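Local coordinates for ribonuclease mar1, putative (Trypanosoma cruzi, PDB 1YZV), which is of unknown function but belongs to the isochorismatase family, whose members are mostly hydrolases, and may itself be a hydrolase, at residues 26-30 / 31-35; 81-84 / 85-88; 89-93 / 94-98; 103-107 / 108-112; 138-142 / 143-147. One frame throughout, in Å; residues are numbered along the deposited sequence.

All five contacts, given in chain order, are local turns and loop corners around one parallel sheet, whose strand order is 87-91, 61-68, 20-26, 110-118, 137-146, 168-171. Contact 1 leaves the end of a central strand, 20-26; contacts 2 and 3, their centres about 17 Å apart, share strand 87-91, contact 2 leading into it and contact 3 out of it. Contact 4 leads from helix 102-105 into strand 110-118, and contact 5 is the break in its neighbour 137-146. Contacts 1 and 4 lie on opposite sides of the chain's centre, about 27 Å between centres. Contacts 1 and 3 meet through the Asp27–Lys91 salt bridge, which joins two strand ends where isochorismatase relatives have their active site.

Contact 1 (26-30 / 31-35); sequences CDIQE and KFMGR
Lys31 follows Glu30 in the first turn of the short helix 30-33, its CB against the Glu30 carbonyl, and its backbone hydrogen-bonds to that of Leu73. Next comes Phe32, whose N donates to Gln29 O at 3.1 Å from above the carbonyl plane, a bond bent to 140°. Its ring runs alongside the Gln29 side chain, both pointing the same way, with amide and ring planes 72° apart; Phe32 CD2 lies 3.8 Å from Gln29 CB. Gln29 O also sits at the ring's edge, in its plane, while Asp27 O approaches the same ring obliquely, 3.4 Å from Phe32 CD2. The Gln29 amide is held by Gln68 N and Gly74 O, which would fix its rotation beside the ring. Met33 N bonds to Glu30 O at 3.1 Å and more weakly to Gln29 O. The Met33 chain bends twice, at chi2 and chi3, bringing SD to 4.2 Å from Ile28 CG2. At Gly34 a water accepts from N and donates to Glu30 O, bridging a helical pair that the backbone leaves 4.5 Å apart. The whole turn follows strand 20-26: Ile28 and Met33 pack on helix 39-56, Asp27 reaches Thr66 of strand 61-68 and Lys91 of strand 87-91, and the Phe32 ring meets Phe118 at the end of strand 110-118.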
loop_
_atom_site.group_PDB
_atom_site.type_symbol
_atom_site.label_atom_id
_atom_site.label_comp_id
_atom_site.label_asym_id
_atom_site.label_seq_id
_atom_site.Cartn_x
_atom_site.Cartn_y
_atom_site.Cartn_z
ATOM N N CYS A 26 19.111 -13.862 -8.585
ATOM C CA CYS A 26 19.614 -13.954 -7.218
ATOM C C CYS A 26 19.435 -15.347 -6.626
ATOM O O CYS A 26 18.335 -15.710 -6.227
ATOM C CB CYS A 26 18.859 -12.957 -6.347
ATOM S SG CYS A 26 19.672 -12.427 -4.921
ATOM N N ASP A 27 20.511 -16.125 -6.603
ATOM C CA ASP A 27 20.620 -17.293 -5.695
ATOM C C ASP A 27 19.464 -18.329 -5.801
ATOM O O ASP A 27 18.976 -18.853 -4.790
ATOM C CB ASP A 27 20.720 -16.785 -4.242
ATOM C CG ASP A 27 21.924 -15.878 -3.989
ATOM O OD1 ASP A 27 22.733 -15.590 -4.924
ATOM O OD2 ASP A 27 21.926 -15.256 -2.880
ATOM N N ILE A 28 19.084 -18.687 -7.026
ATOM C CA ILE A 28 18.045 -19.687 -7.232
ATOM C C ILE A 28 18.733 -21.043 -7.289
ATOM O O ILE A 28 18.958 -21.592 -8.364
ATOM C CB ILE A 28 17.215 -19.428 -8.498
ATOM C CG1 ILE A 28 16.591 -18.012 -8.402
ATOM C CG2 ILE A 28 16.114 -20.488 -8.646
ATOM C CD1 ILE A 28 15.705 -17.634 -9.551
ATOM N N GLN A 29 19.081 -21.530 -6.107
ATOM C CA GLN A 29 19.970 -22.679 -5.954
ATOM C C GLN A 29 19.257 -23.920 -5.426
ATOM O O GLN A 29 18.191 -23.831 -4.799
ATOM C CB GLN A 29 21.126 -22.307 -5.002
ATOM C CG GLN A 29 22.006 -21.207 -5.547
ATOM C CD GLN A 29 22.801 -20.516 -4.436
ATOM O OE1 GLN A 29 22.577 -19.338 -4.143
ATOM N NE2 GLN A 29 23.757 -21.243 -3.841
ATOM N N GLU A 30 19.912 -25.069 -5.620
ATOM C CA GLU A 30 19.326 -26.372 -5.344
ATOM C C GLU A 30 18.772 -26.497 -3.939
ATOM O O GLU A 30 17.661 -26.975 -3.765
ATOM C CB GLU A 30 20.320 -27.539 -5.661
ATOM C CG GLU A 30 20.662 -27.733 -7.180
ATOM C CD GLU A 30 19.479 -28.209 -8.087
ATOM O OE1 GLU A 30 18.327 -28.352 -7.607
ATOM O OE2 GLU A 30 19.683 -28.372 -9.318
ATOM N N LYS A 31 19.479 -26.023 -2.923
ATOM C CA LYS A 31 18.994 -26.301 -1.564
ATOM C C LYS A 31 17.766 -25.480 -1.148
ATOM O O LYS A 31 17.044 -25.872 -0.250
ATOM C CB LYS A 31 20.112 -26.193 -0.523
ATOM C CG LYS A 31 21.125 -27.389 -0.606
ATOM C CD LYS A 31 20.419 -28.771 -0.684
ATOM C CE LYS A 31 21.303 -29.929 -0.202
ATOM N NZ LYS A 31 20.538 -30.874 0.717
ATOM N N PHE A 32 17.495 -24.403 -1.869
ATOM C CA PHE A 32 16.305 -23.589 -1.647
ATOM C C PHE A 32 15.047 -24.161 -2.338
ATOM O O PHE A 32 13.926 -23.693 -2.063
ATOM C CB PHE A 32 16.512 -22.186 -2.241
ATOM C CG PHE A 32 17.582 -21.376 -1.581
ATOM C CD1 PHE A 32 17.317 -20.680 -0.396
ATOM C CD2 PHE A 32 18.787 -21.141 -2.244
ATOM C CE1 PHE A 32 18.272 -19.810 0.154
ATOM C CE2 PHE A 32 19.765 -20.284 -1.704
ATOM C CZ PHE A 32 19.509 -19.626 -0.504
ATOM N N MET A 33 15.243 -25.017 -3.337
ATOM C CA MET A 33 14.134 -25.431 -4.209
ATOM C C MET A 33 13.018 -26.097 -3.423
ATOM O O MET A 33 11.846 -25.851 -3.701
ATOM C CB MET A 33 14.618 -26.354 -5.322
ATOM C CG MET A 33 15.558 -25.697 -6.342
ATOM S SD MET A 33 14.802 -24.244 -7.181
ATOM C CE MET A 33 13.545 -25.084 -8.121
ATOM N N GLY A 34 13.383 -26.860 -2.391
ATOM C CA GLY A 34 12.419 -27.574 -1.589
ATOM C C GLY A 34 11.951 -26.848 -0.350
ATOM O O GLY A 34 11.391 -27.484 0.529
ATOM N N ARG A 35 12.371 -25.604 -0.180
ATOM C CA ARG A 35 12.132 -24.795 1.013
ATOM C C ARG A 35 11.371 -23.488 0.664
ATOM O O ARG A 35 10.731 -22.896 1.499
ATOM C CB ARG A 35 13.510 -24.454 1.630
ATOM C CG ARG A 35 14.429 -25.697 1.769
ATOM C CD ARG A 35 15.819 -25.314 2.250
ATOM N NE ARG A 35 15.806 -24.746 3.580
ATOM C CZ ARG A 35 16.076 -25.421 4.697
ATOM N NH1 ARG A 35 16.467 -26.699 4.661
ATOM N NH2 ARG A 35 16.010 -24.779 5.866
HETATM O O HOH W 1 15.651 -28.390 -1.849
#

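Contact 2 (81-84 / 85-88); sequences RLPP and DAHV
Pro83 O accepts the N-H of Ala86 at 3.0 Å, a nearly straight bond (164°) that closes a type I beta turn over Pro84 and Asp85. The donor stands well above the carbonyl plane, 61° out of it. At the end of the turn the Ala86 methyl is set against the Leu82-Pro83 arm: its CB is 3.3 Å from Pro83 O, and it also meets Pro83 CD and, at 4.2 Å, Leu82 CB. Further out, Leu82 and Val88 cross at about a right angle, with Leu82 CD1 touching Val88 CG2 at 4.1 Å; Val88 presents this branch because it lies anti to the carbonyl carbon. Asp85 turns its side chain back over the turn, CG lying between the backbone N and the carbonyl carbon (chi1 63°), which leaves OD1 3.5 Å from Pro83 CB. That same oxygen takes a hydrogen bond from His53 NE2 of helix 39-56, against which Pro83 also packs, while Leu82 covers Tyr63 and Val65 of strand 61-68. The turn thus delivers the chain into strand 87-91, outermost in the sheet within this chain, where His87 joins Tyr63 and Val65. Chemically, the two consecutive prolines restrict phi and cannot donate a hydrogen bond. The Ala86 N to Pro83 O bond holds the reversal with apolar contacts beside it, and the Asp85 carboxylate ties it to the helix.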
loop_
_atom_site.group_PDB
_atom_site.type_symbol
_atom_site.label_atom_id
_atom_site.label_comp_id
_atom_site.label_asym_id
_atom_site.label_seq_id
_atom_site.Cartn_x
_atom_site.Cartn_y
_atom_site.Cartn_z
ATOM N N ARG A 81 17.922 -22.828 -17.635
ATOM C CA ARG A 81 18.794 -22.911 -18.794
ATOM C C ARG A 81 19.491 -21.590 -18.966
ATOM O O ARG A 81 18.901 -20.649 -19.496
ATOM C CB ARG A 81 17.982 -23.245 -20.060
ATOM C CG ARG A 81 17.293 -24.614 -19.988
ATOM C CD ARG A 81 16.392 -24.849 -21.215
ATOM N NE ARG A 81 15.618 -26.093 -21.097
ATOM C CZ ARG A 81 16.070 -27.319 -21.421
ATOM N NH1 ARG A 81 17.310 -27.498 -21.902
ATOM N NH2 ARG A 81 15.279 -28.388 -21.259
ATOM N N LEU A 82 20.656 -21.443 -18.340
ATOM C CA LEU A 82 21.323 -20.164 -18.346
ATOM C C LEU A 82 21.722 -19.832 -19.766
ATOM O O LEU A 82 22.143 -20.724 -20.518
ATOM C CB LEU A 82 22.584 -20.229 -17.484
ATOM C CG LEU A 82 22.304 -20.356 -15.987
ATOM C CD1 LEU A 82 23.616 -20.576 -15.259
ATOM C CD2 LEU A 82 21.557 -19.124 -15.502
ATOM N N PRO A 83 21.678 -18.553 -20.129
ATOM C CA PRO A 83 22.280 -18.215 -21.426
ATOM C C PRO A 83 23.769 -18.547 -21.453
ATOM O O PRO A 83 24.416 -18.499 -20.388
ATOM C CB PRO A 83 22.085 -16.694 -21.530
ATOM C CG PRO A 83 21.266 -16.296 -20.406
ATOM C CD PRO A 83 21.203 -17.373 -19.407
ATOM N N PRO A 84 24.338 -18.777 -22.659
ATOM C CA PRO A 84 25.752 -19.179 -22.719
ATOM C C PRO A 84 26.697 -18.075 -22.258
ATOM O O PRO A 84 27.737 -18.375 -21.735
ATOM C CB PRO A 84 25.980 -19.539 -24.190
ATOM C CG PRO A 84 24.763 -19.088 -24.936
ATOM C CD PRO A 84 23.658 -18.883 -23.974
ATOM N N ASP A 85 26.249 -16.822 -22.316
ATOM C CA ASP A 85 27.035 -15.696 -21.844
ATOM C C ASP A 85 26.641 -15.155 -20.457
ATOM O O ASP A 85 27.006 -14.047 -20.091
ATOM C CB ASP A 85 27.036 -14.576 -22.909
ATOM C CG ASP A 85 25.638 -14.002 -23.190
ATOM O OD1 ASP A 85 24.625 -14.484 -22.639
ATOM O OD2 ASP A 85 25.547 -13.063 -24.003
ATOM N N ALA A 86 25.912 -15.944 -19.673
ATOM C CA ALA A 86 25.616 -15.585 -18.288
ATOM C C ALA A 86 26.911 -15.403 -17.516
ATOM O O ALA A 86 27.871 -16.112 -17.765
ATOM C CB ALA A 86 24.791 -16.688 -17.613
ATOM N N HIS A 87 26.971 -14.386 -16.660
ATOM C CA HIS A 87 28.107 -14.200 -15.739
ATOM C C HIS A 87 27.679 -14.720 -14.352
ATOM O O HIS A 87 26.674 -14.232 -13.786
ATOM C CB HIS A 87 28.436 -12.718 -15.657
ATOM C CG HIS A 87 28.744 -12.083 -16.978
ATOM N ND1 HIS A 87 30.041 -11.896 -17.421
ATOM C CD2 HIS A 87 27.944 -11.458 -17.885
ATOM C CE1 HIS A 87 30.023 -11.221 -18.560
ATOM N NE2 HIS A 87 28.764 -10.962 -18.877
ATOM N N VAL A 88 28.327 -15.789 -13.878
ATOM C CA VAL A 88 27.932 -16.473 -12.663
ATOM C C VAL A 88 29.003 -16.280 -11.577
ATOM O O VAL A 88 30.186 -16.454 -11.843
ATOM C CB VAL A 88 27.713 -17.952 -12.913
ATOM C CG1 VAL A 88 27.210 -18.667 -11.658
ATOM C CG2 VAL A 88 26.747 -18.170 -14.075
#

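Contact 3 (89-93 / 94-98); sequences FSKKR and FAMLV
Arg93 lays its guanidinium over the backbone of Leu97 and Val98, in the loop after strand 87-91, outermost within the chain in the parallel sheet of the alpha/beta fold. Val98 CA lies 4.1 Å above the guanidinium plane, over its centre, and Leu97 O sits over a face as well. Arg93 NH1 comes within 3.0 Å of that oxygen, at too poor an angle for a hydrogen bond. With CG anti to the backbone N (chi1 -173°), the arginine runs along the loop and slides past Val98 in the opposite direction; Val98 CG1 packs against its NE at 3.8 Å. Leu97 centres an inverse gamma turn, closed by the bond from Val98 N to Met96 O.

The aliphatic chain of Lys91 runs past Ala95 O and obliquely across Met96, CE reaching Met96 CG at 4.2 Å, and the final bend at chi4 (54°) turns the ammonium toward two successive carbonyls. Asp27 and Gln68 also bind this ammonium, surrounding it with four oxygen partners, more than its three N-H groups can serve singly. Asp27, Lys91 and neighbouring Cys123 are consistent with the family's Asp-Lys-Cys triad. A second subunit hydrogen-bonds to the backbone of Lys92 and Phe94. The two carbonyls are approached differently: Lys91 NZ lies in the carbonyl plane of Arg93 O at 2.8 Å, yet is tilted 33° from the plane of Phe94 O at the same length.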
loop_
_atom_site.group_PDB
_atom_site.type_symbol
_atom_site.label_atom_id
_atom_site.label_comp_id
_atom_site.label_asym_id
_atom_site.label_seq_id
_atom_site.Cartn_x
_atom_site.Cartn_y
_atom_site.Cartn_z
ATOM N N PHE A 89 28.602 -15.839 -10.392
ATOM C CA PHE A 89 29.566 -15.551 -9.333
ATOM C C PHE A 89 29.111 -16.139 -8.009
ATOM O O PHE A 89 27.922 -16.189 -7.684
ATOM C CB PHE A 89 29.740 -14.052 -9.137
ATOM C CG PHE A 89 30.078 -13.296 -10.394
ATOM C CD1 PHE A 89 31.380 -13.193 -10.821
ATOM C CD2 PHE A 89 29.094 -12.680 -11.140
ATOM C CE1 PHE A 89 31.679 -12.511 -12.004
ATOM C CE2 PHE A 89 29.396 -11.955 -12.269
ATOM C CZ PHE A 89 30.684 -11.892 -12.716
ATOM N N SER A 90 30.091 -16.487 -7.197
ATOM C CA SER A 90 29.867 -16.954 -5.834
ATOM C C SER A 90 29.930 -15.782 -4.898
ATOM O O SER A 90 30.690 -14.881 -5.142
ATOM C CB SER A 90 30.966 -17.939 -5.463
ATOM O OG SER A 90 30.532 -19.160 -5.998
ATOM N N LYS A 91 29.128 -15.797 -3.835
ATOM C CA LYS A 91 29.196 -14.764 -2.787
ATOM C C LYS A 91 28.817 -15.292 -1.388
ATOM O O LYS A 91 28.017 -16.210 -1.236
ATOM C CB LYS A 91 28.278 -13.564 -3.114
ATOM C CG LYS A 91 26.752 -13.953 -3.134
ATOM C CD LYS A 91 25.868 -12.829 -3.645
ATOM C CE LYS A 91 24.345 -13.059 -3.430
ATOM N NZ LYS A 91 23.934 -13.372 -2.016
ATOM N N LYS A 92 29.243 -14.525 -0.392
ATOM C CA LYS A 92 28.760 -14.602 0.963
ATOM C C LYS A 92 28.016 -13.324 1.370
ATOM O O LYS A 92 27.203 -13.377 2.271
ATOM C CB LYS A 92 29.920 -14.875 1.911
ATOM C CG LYS A 92 30.513 -16.276 1.657
ATOM C CD LYS A 92 31.244 -16.794 2.861
ATOM C CE LYS A 92 31.891 -18.160 2.573
ATOM N NZ LYS A 92 33.062 -18.012 1.625
ATOM N N ARG A 93 28.263 -12.199 0.690
ATOM C CA ARG A 93 27.471 -10.977 0.894
ATOM C C ARG A 93 26.006 -11.233 0.476
ATOM O O ARG A 93 25.750 -12.005 -0.459
ATOM C CB ARG A 93 28.054 -9.828 0.077
ATOM C CG ARG A 93 27.392 -8.460 0.363
ATOM C CD ARG A 93 27.750 -7.411 -0.643
ATOM N NE ARG A 93 29.183 -7.211 -0.747
ATOM C CZ ARG A 93 29.770 -6.111 -1.216
ATOM N NH1 ARG A 93 29.047 -5.070 -1.654
ATOM N NH2 ARG A 93 31.089 -6.092 -1.325
ATOM N N PHE A 94 25.029 -10.654 1.186
ATOM C CA PHE A 94 23.632 -10.971 0.849
ATOM C C PHE A 94 23.258 -10.215 -0.440
ATOM O O PHE A 94 22.822 -10.825 -1.423
ATOM C CB PHE A 94 22.690 -10.676 2.007
ATOM C CG PHE A 94 22.995 -11.467 3.239
ATOM C CD1 PHE A 94 23.339 -12.807 3.153
ATOM C CD2 PHE A 94 22.988 -10.862 4.471
ATOM C CE1 PHE A 94 23.680 -13.530 4.288
ATOM C CE2 PHE A 94 23.210 -11.580 5.625
ATOM C CZ PHE A 94 23.630 -12.924 5.527
ATOM N N ALA A 95 23.588 -8.933 -0.487
ATOM C CA ALA A 95 23.469 -8.158 -1.762
ATOM C C ALA A 95 24.384 -8.699 -2.880
ATOM O O ALA A 95 25.518 -9.116 -2.634
ATOM C CB ALA A 95 23.725 -6.701 -1.522
ATOM N N MET A 96 23.909 -8.615 -4.131
ATOM C CA MET A 96 24.599 -9.186 -5.272
ATOM C C MET A 96 25.750 -8.305 -5.751
ATOM O O MET A 96 26.551 -8.775 -6.564
ATOM C CB MET A 96 23.643 -9.422 -6.444
ATOM C CG MET A 96 22.575 -10.451 -6.169
ATOM S SD MET A 96 21.431 -10.550 -7.563
ATOM C CE MET A 96 22.482 -11.127 -8.884
ATOM N N LEU A 97 25.945 -7.131 -5.143
ATOM C CA LEU A 97 26.839 -6.112 -5.718
ATOM C C LEU A 97 28.256 -6.264 -5.228
ATOM O O LEU A 97 28.864 -5.338 -4.654
ATOM C CB LEU A 97 26.306 -4.690 -5.469
ATOM C CG LEU A 97 25.075 -4.346 -6.298
ATOM C CD1 LEU A 97 24.634 -2.964 -5.883
ATOM C CD2 LEU A 97 25.416 -4.338 -7.782
ATOM N N VAL A 98 28.759 -7.466 -5.418
ATOM C CA VAL A 98 30.087 -7.817 -4.978
ATOM C C VAL A 98 31.091 -7.292 -6.008
ATOM O O VAL A 98 30.714 -6.962 -7.134
ATOM C CB VAL A 98 30.193 -9.334 -4.739
ATOM C CG1 VAL A 98 29.247 -9.752 -3.585
ATOM C CG2 VAL A 98 29.839 -10.135 -5.988
#

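Contact 4 (103-107 / 108-112); sequences PLVDL and PEVEQ
Val105 and Val110 form the apolar centre, their side chains crossing at about a right angle with Val105 CG2 3.9 Å from Val110 CG1. Both of these methyls are anti to their own backbone N, and for Val110 (chi1 -174°) this leaves CG2 to reach back over the helix end, 3.6 Å from Leu104 O. The same CG2 touches Leu107 CB at 4.3 Å, widening the apolar patch. Val105 continues inward onto Leu97, while Leu104 packs on His87 and Phe89 of strand 87-91.

Further out, a backbone bond takes over: Val110 N donates to Leu107 O at 3.1 Å, a bent bond of 138° whose donor stands above the carbonyl plane. At the outer edge Leu107 and Glu109 lie side by side, pointing the same way, and Glu109 OE2 comes 3.8 Å from Leu107 CD1. Lys136 NZ bonds to both Val105 O and Val110 O, linking the two arms. The bond at Leu107 closes a type I beta turn with Pro108 and Glu109 at its corners, preceded by a weakly bonded inverse gamma turn centred on Asp106: a compact helix-to-strand connection that feeds strand 110-118 into the parallel sheet of this alpha/beta fold.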
loop_
_atom_site.group_PDB
_atom_site.type_symbol
_atom_site.label_atom_id
_atom_site.label_comp_id
_atom_site.label_asym_id
_atom_site.label_seq_id
_atom_site.Cartn_x
_atom_site.Cartn_y
_atom_site.Cartn_z
ATOM N N PRO A 103 31.913 -4.218 -12.188
ATOM C CA PRO A 103 32.296 -3.822 -13.556
ATOM C C PRO A 103 31.258 -4.162 -14.652
ATOM O O PRO A 103 31.439 -3.805 -15.839
ATOM C CB PRO A 103 33.579 -4.619 -13.819
ATOM C CG PRO A 103 33.981 -5.226 -12.488
ATOM C CD PRO A 103 32.743 -5.323 -11.677
ATOM N N LEU A 104 30.224 -4.908 -14.279
ATOM C CA LEU A 104 29.149 -5.267 -15.206
ATOM C C LEU A 104 27.974 -4.311 -15.160
ATOM O O LEU A 104 27.244 -4.204 -16.142
ATOM C CB LEU A 104 28.655 -6.689 -14.918
ATOM C CG LEU A 104 29.238 -7.876 -15.695
ATOM C CD1 LEU A 104 30.548 -7.633 -16.277
ATOM C CD2 LEU A 104 29.258 -9.128 -14.822
ATOM N N VAL A 105 27.786 -3.627 -14.040
ATOM C CA VAL A 105 26.629 -2.768 -13.834
ATOM C C VAL A 105 27.005 -1.337 -13.483
ATOM O O VAL A 105 26.211 -0.426 -13.687
ATOM C CB VAL A 105 25.711 -3.376 -12.696
ATOM C CG1 VAL A 105 26.410 -3.396 -11.339
ATOM C CG2 VAL A 105 24.414 -2.625 -12.570
ATOM N N ASP A 106 28.188 -1.128 -12.897
ATOM C CA ASP A 106 28.635 0.237 -12.546
ATOM C C ASP A 106 29.149 0.950 -13.806
ATOM O O ASP A 106 30.285 1.405 -13.851
ATOM C CB ASP A 106 29.730 0.169 -11.481
ATOM C CG ASP A 106 30.032 1.502 -10.829
ATOM O OD1 ASP A 106 29.157 2.408 -10.769
ATOM O OD2 ASP A 106 31.131 1.575 -10.237
ATOM N N LEU A 107 28.322 0.984 -14.840
ATOM C CA LEU A 107 28.612 1.691 -16.113
ATOM C C LEU A 107 27.402 2.575 -16.391
ATOM O O LEU A 107 26.283 2.156 -16.159
ATOM C CB LEU A 107 28.778 0.684 -17.261
ATOM C CG LEU A 107 29.867 -0.394 -17.109
ATOM C CD1 LEU A 107 29.682 -1.583 -18.059
ATOM C CD2 LEU A 107 31.236 0.242 -17.328
ATOM N N PRO A 108 27.609 3.812 -16.870
ATOM C CA PRO A 108 26.479 4.719 -17.099
ATOM C C PRO A 108 25.400 4.187 -18.082
ATOM O O PRO A 108 24.235 4.453 -17.881
ATOM C CB PRO A 108 27.164 5.991 -17.638
ATOM C CG PRO A 108 28.361 5.528 -18.264
ATOM C CD PRO A 108 28.867 4.434 -17.318
ATOM N N GLU A 109 25.781 3.341 -19.026
ATOM C CA GLU A 109 24.818 2.714 -19.952
ATOM C C GLU A 109 23.870 1.674 -19.295
ATOM O O GLU A 109 22.809 1.398 -19.841
ATOM C CB GLU A 109 25.564 2.036 -21.091
ATOM C CG GLU A 109 26.633 1.071 -20.603
ATOM C CD GLU A 109 27.409 0.373 -21.710
ATOM O OE1 GLU A 109 27.199 0.707 -22.913
ATOM O OE2 GLU A 109 28.184 -0.565 -21.373
ATOM N N VAL A 110 24.326 1.005 -18.233
ATOM C CA VAL A 110 23.494 0.028 -17.524
ATOM C C VAL A 110 22.635 0.769 -16.506
ATOM O O VAL A 110 23.036 0.996 -15.370
ATOM C CB VAL A 110 24.312 -1.070 -16.818
ATOM C CG1 VAL A 110 23.361 -2.119 -16.240
ATOM C CG2 VAL A 110 25.285 -1.718 -17.783
ATOM N N GLU A 111 21.501 1.251 -16.974
ATOM C CA GLU A 111 20.672 2.150 -16.198
ATOM C C GLU A 111 19.623 1.449 -15.358
ATOM O O GLU A 111 19.119 2.044 -14.408
ATOM C CB GLU A 111 19.935 3.129 -17.111
ATOM C CG GLU A 111 20.806 4.210 -17.712
ATOM C CD GLU A 111 20.018 5.155 -18.649
ATOM O OE1 GLU A 111 18.779 5.311 -18.464
ATOM O OE2 GLU A 111 20.658 5.738 -19.552
ATOM N N GLN A 112 19.267 0.222 -15.734
ATOM C CA GLN A 112 18.137 -0.481 -15.140
ATOM C C GLN A 112 18.393 -1.970 -14.985
ATOM O O GLN A 112 19.092 -2.578 -15.777
ATOM C CB GLN A 112 16.860 -0.197 -15.916
ATOM C CG GLN A 112 16.873 -0.736 -17.354
ATOM C CD GLN A 112 15.837 -0.092 -18.250
ATOM O OE1 GLN A 112 15.293 1.000 -17.956
ATOM N NE2 GLN A 112 15.523 -0.789 -19.365
#

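Contact 5 (138-142 / 143-147); sequences VVIAV and DGCGS
Ile140 and Cys145 face each other across a double turn, the methyl CG2 of Ile140 set against Cys145 SG at 3.6 Å. Cys145 folds SG back beside its own N (chi1 -66°), so the sulfur comes back over Ile140 and Ala141, 3.5 Å from Ala141 O. On Asp143 the carboxylate likewise turns back along the chain: with CG between the backbone N and the carbonyl carbon (chi1 57°), OD1 lies 4.0 Å from Ala141 CB. Its OD2 is held by Ser173 OG and His200 NE2. Val142 packs on helix 150-161, on Ile170 and on Thr155 of a third subunit.

Two overlapping type I beta turns set these directions. Gly144 N donates to Ala141 O at 2.9 Å, and Cys145 N donates to Val142 O at 3.1 Å; both donors stand above their carbonyl planes, the second by 71°. The chain therefore turns a corner midway through strand 137-146, whose first part runs between strands 110-118 and 168-171. In this buried setting SG packs on Ile140 CG2, the successive carbonyls of Ala141 and Val142 are each satisfied by a backbone N-H, and Asp143 OD2 is satisfied by Ser173 and His200.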
loop_
_atom_site.group_PDB
_atom_site.type_symbol
_atom_site.label_atom_id
_atom_site.label_comp_id
_atom_site.label_asym_id
_atom_site.label_seq_id
_atom_site.Cartn_x
_atom_site.Cartn_y
_atom_site.Cartn_z
ATOM N N VAL A 138 15.557 -0.068 -10.465
ATOM C CA VAL A 138 15.475 -1.505 -10.189
ATOM C C VAL A 138 14.012 -1.965 -10.123
ATOM O O VAL A 138 13.160 -1.308 -9.514
ATOM C CB VAL A 138 16.351 -1.933 -8.947
ATOM C CG1 VAL A 138 16.130 -1.088 -7.773
ATOM C CG2 VAL A 138 16.152 -3.410 -8.588
ATOM N N VAL A 139 13.695 -3.010 -10.887
ATOM C CA VAL A 139 12.336 -3.522 -10.975
ATOM C C VAL A 139 12.345 -4.944 -10.502
ATOM O O VAL A 139 13.174 -5.754 -10.983
ATOM C CB VAL A 139 11.813 -3.429 -12.423
ATOM C CG1 VAL A 139 10.308 -3.810 -12.491
ATOM C CG2 VAL A 139 12.019 -2.038 -12.890
ATOM N N ILE A 140 11.578 -5.196 -9.453
ATOM C CA ILE A 140 11.480 -6.516 -8.881
ATOM C C ILE A 140 10.430 -7.296 -9.728
ATOM O O ILE A 140 9.305 -6.847 -9.872
ATOM C CB ILE A 140 11.060 -6.465 -7.389
ATOM C CG1 ILE A 140 11.904 -5.479 -6.585
ATOM C CG2 ILE A 140 11.058 -7.840 -6.760
ATOM C CD1 ILE A 140 13.337 -5.783 -6.578
ATOM N N ALA A 141 10.765 -8.514 -10.158
ATOM C CA ALA A 141 9.760 -9.397 -10.774
ATOM C C ALA A 141 9.193 -10.273 -9.687
ATOM O O ALA A 141 9.753 -11.330 -9.382
ATOM C CB ALA A 141 10.376 -10.255 -11.879
ATOM N N VAL A 142 8.111 -9.829 -9.069
ATOM C CA VAL A 142 7.596 -10.520 -7.885
ATOM C C VAL A 142 7.258 -11.994 -8.099
ATOM O O VAL A 142 7.382 -12.824 -7.165
ATOM C CB VAL A 142 6.379 -9.729 -7.243
ATOM C CG1 VAL A 142 5.158 -9.665 -8.134
ATOM C CG2 VAL A 142 5.984 -10.310 -5.849
ATOM N N ASP A 143 6.766 -12.317 -9.299
ATOM C CA ASP A 143 6.401 -13.698 -9.669
ATOM C C ASP A 143 7.593 -14.645 -9.769
ATOM O O ASP A 143 7.395 -15.859 -9.718
ATOM C CB ASP A 143 5.527 -13.780 -10.975
ATOM C CG ASP A 143 6.185 -13.133 -12.232
ATOM O OD1 ASP A 143 6.804 -12.063 -12.100
ATOM O OD2 ASP A 143 5.975 -13.646 -13.383
ATOM N N GLY A 144 8.809 -14.090 -9.744
ATOM C CA GLY A 144 10.070 -14.849 -9.714
ATOM C C GLY A 144 10.845 -14.696 -8.395
ATOM O O GLY A 144 12.037 -14.987 -8.324
ATOM N N CYS A 145 10.175 -14.151 -7.382
ATOM C CA CYS A 145 10.715 -14.006 -6.015
ATOM C C CYS A 145 10.028 -14.915 -5.021
ATOM O O CYS A 145 8.835 -15.208 -5.141
ATOM C CB CYS A 145 10.607 -12.542 -5.518
ATOM S SG CYS A 145 11.597 -11.391 -6.401
ATOM N N GLY A 146 10.791 -15.345 -4.014
ATOM C CA GLY A 146 10.253 -16.175 -2.980
ATOM C C GLY A 146 11.097 -16.187 -1.741
ATOM O O GLY A 146 12.331 -15.909 -1.816
ATOM N N SER A 147 10.458 -16.576 -0.630
ATOM C CA SER A 147 11.145 -16.761 0.653
ATOM C C SER A 147 10.716 -18.089 1.249
ATOM O O SER A 147 9.735 -18.698 0.794
ATOM C CB SER A 147 10.822 -15.638 1.668
ATOM O OG SER A 147 11.194 -14.363 1.198
#